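Local coordinates for annexin A8 (Homo sapiens, PDB 1W3W), which binds phospholipids in a calcium-dependent manner and acts as an anticoagulant, indirectly inhibiting the thromboplastin-specific complex of the coagulation cascade, at residues K61-K64 with A65-K69; G68-L71 with T72-L75; F201-I204 with L205-S209; L245-V248 with K249-N253. All coordinates share one frame; numbering follows the deposited sequence.

Interaction 1. Residues K61-K64 with A65-K69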
loop_
_atom_site.group_PDB
_atom_site.type_symbol
_atom_site.label_atom_id
_atom_site.label_comp_id
_atom_site.label_asym_id
_atom_site.label_seq_id
_atom_site.Cartn_x
_atom_site.Cartn_y
_atom_site.Cartn_z
ATOM N N LYS A 61 8.026 24.130 0.375
ATOM C CA LYS A 61 8.385 25.228 -0.531
ATOM C C LYS A 61 8.723 26.510 0.228
ATOM O O LYS A 61 9.705 27.192 -0.083
ATOM C CB LYS A 61 7.258 25.496 -1.526
ATOM C CG LYS A 61 7.656 26.460 -2.638
ATOM C CD LYS A 61 6.685 26.406 -3.824
ATOM C CE LYS A 61 6.404 27.791 -4.424
ATOM N NZ LYS A 61 6.594 27.818 -5.911
ATOM N N SER A 62 7.911 26.833 1.225
ATOM C CA SER A 62 8.150 27.988 2.074
ATOM C C SER A 62 9.451 27.850 2.856
ATOM O O SER A 62 10.170 28.820 3.020
ATOM C CB SER A 62 6.981 28.211 3.048
ATOM O OG SER A 62 7.290 29.217 3.997
ATOM N N PHE A 63 9.741 26.642 3.324
ATOM C CA PHE A 63 10.945 26.364 4.091
ATOM C C PHE A 63 12.192 26.617 3.238
ATOM O O PHE A 63 13.155 27.187 3.728
ATOM C CB PHE A 63 10.917 24.921 4.594
ATOM C CG PHE A 63 12.039 24.565 5.528
ATOM C CD1 PHE A 63 13.268 24.116 5.035
ATOM C CD2 PHE A 63 11.857 24.630 6.904
ATOM C CE1 PHE A 63 14.299 23.765 5.906
ATOM C CE2 PHE A 63 12.883 24.275 7.778
ATOM C CZ PHE A 63 14.105 23.846 7.279
ATOM N N LYS A 64 12.161 26.207 1.973
ATOM C CA LYS A 64 13.309 26.371 1.089
ATOM C C LYS A 64 13.506 27.836 0.670
ATOM O O LYS A 64 14.645 28.313 0.565
ATOM C CB LYS A 64 13.177 25.489 -0.147
ATOM C CG LYS A 64 14.508 25.291 -0.906
ATOM C CD LYS A 64 14.321 24.479 -2.193
ATOM C CE LYS A 64 13.752 23.075 -1.927
ATOM N NZ LYS A 64 14.071 22.072 -2.997
ATOM N N ALA A 65 12.406 28.537 0.426
ATOM C CA ALA A 65 12.464 29.946 0.071
ATOM C C ALA A 65 13.022 30.797 1.215
ATOM O O ALA A 65 13.844 31.691 0.978
ATOM C CB ALA A 65 11.075 30.450 -0.337
ATOM N N GLN A 66 12.591 30.505 2.446
ATOM C CA GLN A 66 12.972 31.291 3.632
ATOM C C GLN A 66 14.360 30.950 4.183
ATOM O O GLN A 66 15.074 31.831 4.642
ATOM C CB GLN A 66 11.971 31.077 4.770
ATOM C CG GLN A 66 10.585 31.680 4.572
ATOM C CD GLN A 66 9.763 31.597 5.850
ATOM O OE1 GLN A 66 10.049 32.308 6.804
ATOM N NE2 GLN A 66 8.775 30.697 5.886
ATOM N N PHE A 67 14.728 29.673 4.152
ATOM C CA PHE A 67 15.897 29.188 4.891
ATOM C C PHE A 67 16.957 28.538 4.007
ATOM O O PHE A 67 18.011 28.171 4.491
ATOM C CB PHE A 67 15.444 28.243 6.017
ATOM C CG PHE A 67 14.385 28.853 6.910
ATOM C CD1 PHE A 67 14.657 30.019 7.618
ATOM C CD2 PHE A 67 13.111 28.293 6.999
ATOM C CE1 PHE A 67 13.696 30.608 8.414
ATOM C CE2 PHE A 67 12.138 28.877 7.789
ATOM C CZ PHE A 67 12.426 30.036 8.499
ATOM N N GLY A 68 16.672 28.394 2.720
ATOM C CA GLY A 68 17.661 27.987 1.736
ATOM C C GLY A 68 18.057 26.527 1.687
ATOM O O GLY A 68 18.977 26.177 0.951
ATOM N N LYS A 69 17.391 25.671 2.461
ATOM C CA LYS A 69 17.671 24.231 2.452
ATOM C C LYS A 69 16.381 23.476 2.143
ATOM O O LYS A 69 15.294 23.941 2.460
ATOM C CB LYS A 69 18.213 23.785 3.815
ATOM C CG LYS A 69 19.746 23.774 3.972
ATOM C CD LYS A 69 20.264 25.046 4.635
ATOM C CE LYS A 69 21.656 24.850 5.264
ATOM N NZ LYS A 69 22.554 24.006 4.407
#
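The last turns of helix 53-67 join F63 to F67 and S62 to Q66, each pair one turn apart. F67 turns an edge toward the face of F63 in a T-shaped stack, the centroids 5.4 Å apart and the planes at 65°. Its CD2 stands over the rim of the F63 ring rather than the middle, 3.9 Å from F63 CD2. F63 holds CG anti to its backbone N (chi1 -174°), whereas F67 keeps CG beside its N; with these different first torsions the two side chains cross at about a right angle. Both face helix 24-34 in the predicted first annexin repeat: F63 and F67 each meet Y31 of that helix, which F67 stacks against. Beside the rings, Q66 NE2 donates to S62 OG at 2.8 Å, with the oxygen close to the amide plane. That hydroxyl is buried, and it also bonds to D24 OD1, so a small serine links the helix to its neighbour. With an alanine here, the Q66 amide would probably be freer to turn and D24 would lose a hydrogen-bonding partner. G68 then ends the helix: its positive phi, a conformation glycine adopts without strain, turns the chain while its N still bonds to K64 O at 3.0 Å. Beyond this turn K69 O comes to the edge of the F63 ring, 3.3 Å from F63 CD1. The same oxygen receives a CA-H...O contact from K64 CA at 3.4 Å.

Interaction 2. Residues G68-L71 with T72-L75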
loop_
_atom_site.group_PDB
_atom_site.type_symbol
_atom_site.label_atom_id
_atom_site.label_comp_id
_atom_site.label_asym_id
_atom_site.label_seq_id
_atom_site.Cartn_x
_atom_site.Cartn_y
_atom_site.Cartn_z
ATOM N N GLY A 68 16.672 28.394 2.720
ATOM C CA GLY A 68 17.661 27.987 1.736
ATOM C C GLY A 68 18.057 26.527 1.687
ATOM O O GLY A 68 18.977 26.177 0.951
ATOM N N LYS A 69 17.391 25.671 2.461
ATOM C CA LYS A 69 17.671 24.231 2.452
ATOM C C LYS A 69 16.381 23.476 2.143
ATOM O O LYS A 69 15.294 23.941 2.460
ATOM C CB LYS A 69 18.213 23.785 3.815
ATOM C CG LYS A 69 19.746 23.774 3.972
ATOM C CD LYS A 69 20.264 25.046 4.635
ATOM C CE LYS A 69 21.656 24.850 5.264
ATOM N NZ LYS A 69 22.554 24.006 4.407
ATOM N N ASP A 70 16.512 22.309 1.533
ATOM C CA ASP A 70 15.378 21.435 1.285
ATOM C C ASP A 70 14.907 20.809 2.611
ATOM O O ASP A 70 15.715 20.335 3.411
ATOM C CB ASP A 70 15.772 20.350 0.280
ATOM C CG ASP A 70 14.627 19.458 -0.088
ATOM O OD1 ASP A 70 13.858 19.826 -1.001
ATOM O OD2 ASP A 70 14.394 18.380 0.501
ATOM N N LEU A 71 13.599 20.828 2.845
ATOM C CA LEU A 71 13.039 20.363 4.108
ATOM C C LEU A 71 13.245 18.868 4.318
ATOM O O LEU A 71 13.614 18.445 5.402
ATOM C CB LEU A 71 11.542 20.708 4.197
ATOM C CG LEU A 71 10.808 20.227 5.447
ATOM C CD1 LEU A 71 11.525 20.661 6.733
ATOM C CD2 LEU A 71 9.356 20.714 5.459
ATOM N N THR A 72 12.976 18.082 3.284
ATOM C CA THR A 72 13.095 16.645 3.354
ATOM C C THR A 72 14.534 16.215 3.632
ATOM O O THR A 72 14.770 15.386 4.511
ATOM C CB THR A 72 12.562 16.011 2.072
ATOM O OG1 THR A 72 11.157 16.269 1.966
ATOM C CG2 THR A 72 12.652 14.491 2.123
ATOM N N GLU A 73 15.485 16.792 2.901
ATOM C CA GLU A 73 16.911 16.511 3.114
ATOM C C GLU A 73 17.344 16.908 4.508
ATOM O O GLU A 73 18.159 16.232 5.119
ATOM C CB GLU A 73 17.792 17.244 2.090
ATOM C CG GLU A 73 17.746 16.661 0.681
ATOM C CD GLU A 73 17.947 15.144 0.627
ATOM O OE1 GLU A 73 18.899 14.620 1.262
ATOM O OE2 GLU A 73 17.144 14.462 -0.058
ATOM N N THR A 74 16.784 18.004 5.009
ATOM C CA THR A 74 17.084 18.482 6.344
ATOM C C THR A 74 16.532 17.510 7.387
ATOM O O THR A 74 17.224 17.151 8.335
ATOM C CB THR A 74 16.502 19.892 6.530
ATOM O OG1 THR A 74 17.153 20.786 5.627
ATOM C CG2 THR A 74 16.813 20.465 7.902
ATOM N N LEU A 75 15.292 17.073 7.192
ATOM C CA LEU A 75 14.677 16.059 8.051
ATOM C C LEU A 75 15.498 14.753 8.092
ATOM O O LEU A 75 15.671 14.160 9.155
ATOM C CB LEU A 75 13.253 15.746 7.557
ATOM C CG LEU A 75 11.997 16.367 8.202
ATOM C CD1 LEU A 75 12.222 17.509 9.135
ATOM C CD2 LEU A 75 10.940 16.704 7.119
HETATM O O HOH W 1 10.955 18.875 0.746
#
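The flat carbonyl group of D70 is approached by T74 from both faces of its plane: OG1 comes from one face, 2.7 Å from D70 O, and the backbone N from the other at 3.0 Å. Two bonds thus grip a single oxygen. Threonine suits the place because its hydroxyl, set beside its own backbone N (chi1 -64°), can return to the carbonyl that its N-H already uses. D70 has a second flat group, the carboxylate. Its OD2 uses the anti lone pair, the one pointing away from OD1, to accept from E73 N at 3.1 Å in a nearly straight bond (166° at the hydrogen), while OD1 is taken by a salt bridge to K64. D70 is therefore the N-cap of helix 71-78, the short helix that follows the loop after helix 53-67 in the predicted first annexin repeat. Aspartate fits here, being short enough to fold back on the first turn and carrying a negative charge that the helix start would probably stabilise. A water lies 2.9 Å from T72 OG1 and donates a weak bond to D70 OD2. The carboxylate of E73 is not far off, its OE2 4.8 Å from D70 OD2, and the like charges may repel mildly. On the buried side of the helix, L71 and L75 meet at their branched ends, L71 CG lying 3.9 Å from L75 CD2. Both leucines touch M34 of helix 24-34 and M91 of helix 81-91, and L71 also rests on F63.

Interaction 3. Residues F201-I204 with L205-S209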
loop_
_atom_site.group_PDB
_atom_site.type_symbol
_atom_site.label_atom_id
_atom_site.label_comp_id
_atom_site.label_asym_id
_atom_site.label_seq_id
_atom_site.Cartn_x
_atom_site.Cartn_y
_atom_site.Cartn_z
ATOM N N PHE A 201 -5.612 -19.013 -13.909
ATOM C CA PHE A 201 -5.872 -18.204 -12.725
ATOM C C PHE A 201 -5.390 -16.775 -12.912
ATOM O O PHE A 201 -6.123 -15.826 -12.622
ATOM C CB PHE A 201 -5.186 -18.798 -11.492
ATOM C CG PHE A 201 -6.004 -19.823 -10.778
ATOM C CD1 PHE A 201 -6.758 -19.475 -9.668
ATOM C CD2 PHE A 201 -6.009 -21.141 -11.205
ATOM C CE1 PHE A 201 -7.517 -20.427 -8.997
ATOM C CE2 PHE A 201 -6.762 -22.103 -10.536
ATOM C CZ PHE A 201 -7.519 -21.744 -9.436
ATOM N N ILE A 202 -4.164 -16.619 -13.407
ATOM C CA ILE A 202 -3.530 -15.301 -13.478
ATOM C C ILE A 202 -4.285 -14.378 -14.419
ATOM O O ILE A 202 -4.570 -13.224 -14.080
ATOM C CB ILE A 202 -2.038 -15.419 -13.890
ATOM C CG1 ILE A 202 -1.231 -16.029 -12.745
ATOM C CG2 ILE A 202 -1.460 -14.052 -14.271
ATOM C CD1 ILE A 202 0.184 -16.451 -13.143
ATOM N N THR A 203 -4.632 -14.894 -15.591
ATOM C CA THR A 203 -5.298 -14.099 -16.610
ATOM C C THR A 203 -6.665 -13.601 -16.159
ATOM O O THR A 203 -6.996 -12.436 -16.343
ATOM C CB THR A 203 -5.453 -14.919 -17.913
ATOM O OG1 THR A 203 -4.156 -15.266 -18.407
ATOM C CG2 THR A 203 -6.055 -14.064 -19.023
ATOM N N ILE A 204 -7.463 -14.488 -15.589
ATOM C CA ILE A 204 -8.793 -14.109 -15.136
ATOM C C ILE A 204 -8.713 -13.139 -13.938
ATOM O O ILE A 204 -9.404 -12.116 -13.912
ATOM C CB ILE A 204 -9.616 -15.380 -14.810
ATOM C CG1 ILE A 204 -9.995 -16.086 -16.120
ATOM C CG2 ILE A 204 -10.854 -15.054 -13.991
ATOM C CD1 ILE A 204 -10.343 -17.552 -15.960
ATOM N N LEU A 205 -7.869 -13.456 -12.961
ATOM C CA LEU A 205 -7.711 -12.607 -11.778
ATOM C C LEU A 205 -7.156 -11.212 -12.126
ATOM O O LEU A 205 -7.504 -10.245 -11.476
ATOM C CB LEU A 205 -6.825 -13.295 -10.717
ATOM C CG LEU A 205 -7.464 -13.951 -9.482
ATOM C CD1 LEU A 205 -8.863 -14.510 -9.669
ATOM C CD2 LEU A 205 -6.527 -15.035 -8.953
ATOM N N CYS A 206 -6.340 -11.101 -13.171
ATOM C CA CYS A 206 -5.684 -9.828 -13.489
ATOM C C CYS A 206 -6.365 -8.987 -14.588
ATOM O O CYS A 206 -6.282 -7.768 -14.545
ATOM C CB CYS A 206 -4.170 -10.027 -13.741
ATOM S SG CYS A 206 -3.647 -10.941 -15.223
ATOM N N THR A 207 -7.090 -9.603 -15.524
ATOM C CA THR A 207 -7.727 -8.845 -16.623
ATOM C C THR A 207 -9.215 -8.515 -16.431
ATOM O O THR A 207 -9.732 -7.627 -17.098
ATOM C CB THR A 207 -7.544 -9.567 -17.986
ATOM O OG1 THR A 207 -8.188 -10.844 -17.960
ATOM C CG2 THR A 207 -6.077 -9.883 -18.238
ATOM N N ARG A 208 -9.909 -9.211 -15.538
ATOM C CA ARG A 208 -11.338 -8.948 -15.323
ATOM C C ARG A 208 -11.554 -7.839 -14.320
ATOM O O ARG A 208 -10.740 -7.620 -13.442
ATOM C CB ARG A 208 -12.055 -10.205 -14.832
ATOM C CG ARG A 208 -11.932 -11.364 -15.776
ATOM C CD ARG A 208 -12.585 -11.132 -17.118
ATOM N NE ARG A 208 -12.609 -12.385 -17.857
ATOM C CZ ARG A 208 -11.963 -12.630 -18.999
ATOM N NH1 ARG A 208 -11.254 -11.687 -19.626
ATOM N NH2 ARG A 208 -12.059 -13.838 -19.544
ATOM N N SER A 209 -12.680 -7.157 -14.435
ATOM C CA SER A 209 -13.042 -6.128 -13.480
ATOM C C SER A 209 -13.409 -6.722 -12.127
ATOM O O SER A 209 -13.760 -7.896 -12.039
ATOM C CB SER A 209 -14.224 -5.326 -14.017
ATOM O OG SER A 209 -15.406 -6.100 -14.046
#
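T207 bends its hydroxyl back over the carbonyl of T203, one turn earlier in helix 198-207 of the predicted third annexin repeat. With chi1 at 63°, OG1 sits in the crowded position between its own backbone N and carbonyl carbon, and from there reaches T203 O at 2.6 Å, lying above the carbonyl plane. T207 N approaches the same oxygen from the opposite face at 3.0 Å. The hydroxyl of T203 in turn bonds to M199 O, so each threonine spends its OG1 on a carbonyl one turn back.

C206 joins this helix covalently to helix 153-163 through its disulfide with C161. R208 is the first residue beyond the helix. Its chi1 (-58°) puts CG beside the backbone N, 3.2 Å from I204 O; the bend at chi2 then turns the rest of the chain, whose NE pairs with D182 of helix 176-191 in a salt bridge, a span that arginine is long enough to make. F201, I202 and L205 all pack on M244 of helix 238-252.

Chemically, the end of this helix is held unevenly: R208 N reaches I204 O only weakly, at 3.4 Å, whereas T203 O is gripped twice. The disulfide from the last turn and the pairing of the residue just after it with D182 tie this end to neighbouring helices.

Interaction 4. Residues L245-V248 with K249-N253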
loop_
_atom_site.group_PDB
_atom_site.type_symbol
_atom_site.label_atom_id
_atom_site.label_comp_id
_atom_site.label_asym_id
_atom_site.label_seq_id
_atom_site.Cartn_x
_atom_site.Cartn_y
_atom_site.Cartn_z
ATOM N N LEU A 245 -4.140 -14.374 -3.496
ATOM C CA LEU A 245 -4.984 -14.072 -2.348
ATOM C C LEU A 245 -5.155 -12.561 -2.140
ATOM O O LEU A 245 -6.201 -12.116 -1.701
ATOM C CB LEU A 245 -4.436 -14.719 -1.071
ATOM C CG LEU A 245 -4.554 -16.246 -0.957
ATOM C CD1 LEU A 245 -3.715 -16.762 0.215
ATOM C CD2 LEU A 245 -6.007 -16.679 -0.806
ATOM N N THR A 246 -4.117 -11.785 -2.445
ATOM C CA THR A 246 -4.168 -10.333 -2.289
ATOM C C THR A 246 -5.153 -9.750 -3.290
ATOM O O THR A 246 -5.979 -8.915 -2.933
ATOM C CB THR A 246 -2.784 -9.714 -2.485
ATOM O OG1 THR A 246 -1.926 -10.152 -1.437
ATOM C CG2 THR A 246 -2.836 -8.231 -2.309
ATOM N N VAL A 247 -5.092 -10.212 -4.534
ATOM C CA VAL A 247 -6.064 -9.775 -5.541
ATOM C C VAL A 247 -7.478 -10.097 -5.083
ATOM O O VAL A 247 -8.362 -9.241 -5.150
ATOM C CB VAL A 247 -5.775 -10.385 -6.932
ATOM C CG1 VAL A 247 -6.890 -10.033 -7.936
ATOM C CG2 VAL A 247 -4.475 -9.876 -7.436
ATOM N N VAL A 248 -7.695 -11.303 -4.581
ATOM C CA VAL A 248 -9.014 -11.713 -4.113
ATOM C C VAL A 248 -9.508 -10.823 -2.955
ATOM O O VAL A 248 -10.632 -10.305 -2.991
ATOM C CB VAL A 248 -9.033 -13.221 -3.704
ATOM C CG1 VAL A 248 -10.299 -13.568 -2.985
ATOM C CG2 VAL A 248 -8.884 -14.110 -4.932
ATOM N N LYS A 249 -8.656 -10.610 -1.951
ATOM C CA LYS A 249 -9.030 -9.785 -0.791
ATOM C C LYS A 249 -9.325 -8.343 -1.183
ATOM O O LYS A 249 -10.296 -7.753 -0.689
ATOM C CB LYS A 249 -7.928 -9.824 0.269
ATOM C CG LYS A 249 -7.835 -11.154 0.985
ATOM C CD LYS A 249 -6.575 -11.243 1.809
ATOM C CE LYS A 249 -6.669 -12.400 2.800
ATOM N NZ LYS A 249 -5.337 -12.651 3.405
ATOM N N CYS A 250 -8.507 -7.777 -2.075
ATOM C CA CYS A 250 -8.695 -6.396 -2.532
ATOM C C CYS A 250 -9.980 -6.227 -3.346
ATOM O O CYS A 250 -10.602 -5.171 -3.342
ATOM C CB CYS A 250 -7.489 -5.931 -3.339
ATOM S SG CYS A 250 -6.042 -5.606 -2.299
ATOM N N THR A 251 -10.382 -7.287 -4.028
ATOM C CA THR A 251 -11.610 -7.284 -4.813
ATOM C C THR A 251 -12.833 -7.293 -3.917
ATOM O O THR A 251 -13.796 -6.589 -4.180
ATOM C CB THR A 251 -11.620 -8.530 -5.726
ATOM O OG1 THR A 251 -10.577 -8.411 -6.696
ATOM C CG2 THR A 251 -12.903 -8.623 -6.541
ATOM N N GLN A 252 -12.790 -8.101 -2.867
ATOM C CA GLN A 252 -13.905 -8.267 -1.938
ATOM C C GLN A 252 -14.117 -7.039 -1.042
ATOM O O GLN A 252 -15.224 -6.533 -0.918
ATOM C CB GLN A 252 -13.661 -9.497 -1.065
ATOM C CG GLN A 252 -13.711 -10.771 -1.869
ATOM C CD GLN A 252 -13.285 -11.995 -1.091
ATOM O OE1 GLN A 252 -13.722 -13.102 -1.405
ATOM N NE2 GLN A 252 -12.431 -11.811 -0.091
ATOM N N ASN A 253 -13.045 -6.558 -0.427
ATOM C CA ASN A 253 -13.109 -5.355 0.393
ATOM C C ASN A 253 -11.711 -4.827 0.630
ATOM O O ASN A 253 -10.947 -5.382 1.399
ATOM C CB ASN A 253 -13.815 -5.624 1.734
ATOM C CG ASN A 253 -14.229 -4.337 2.451
ATOM O OD1 ASN A 253 -13.424 -3.426 2.644
ATOM N ND2 ASN A 253 -15.499 -4.263 2.853
#
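V247 and T251 mark the C-terminal turns of helix 238-252, which runs on past the predicted third annexin repeat, and here hydrogen bonding is doubled at one carbonyl. T251 OG1 donates to V247 O at 2.8 Å from above the carbonyl plane, while T251 N reaches the same oxygen at 3.0 Å from the opposite face. The hydroxyl lies beside its own backbone N (chi1 -67°); this spends it within the helix, while the side chain touches A210, L213 and L214 of helix 210-224. An alanine in its place would probably leave V247 O with a single grip and open a small gap against helix 210-224.

The other main-chain bonds run regularly from L245 to Q252. T251 N adds a second, weak bond to V248 O.

The charged contact is made by K249. Its first carbons pass close along the L245 carbonyl, with CG 3.3 Å from L245 O, and the chain stays extended beyond CG to place NZ in a salt bridge with E260 of helix 254-266. A long flexible lysine suits a position on the helix flank whose partner lies on the next helix.

Packing completes the account. V248 reaches I232 and F217, and the chain of the polar Q252 runs alongside it. On another side of the helix T246 and C250, two small residues, both touch Y257. Their side chains also meet each other, T246 CG2 lying 4.1 Å from C250 SG.

How the interactions relate
The four contacts form two pairs at opposite sides of the chain's centre. Interactions 1 and 2 share G68 and K69, have centres about 8 Å apart and are joined by a salt bridge, K64 NZ to D70 OD1 at 3.0 Å, across the link between helices 53-67 and 71-78. Interactions 3 and 4 have centres about 12 Å apart and touch where V247 CG1 packs 3.6 Å from L205 O. Between the pairs the distance is large: interactions 1 and 3 have centres about 48 Å apart. None lies at the calcium site, although K249 of interaction 4 pairs with E260 on helix 254-266, whose final residue, M266, is a calcium ligand.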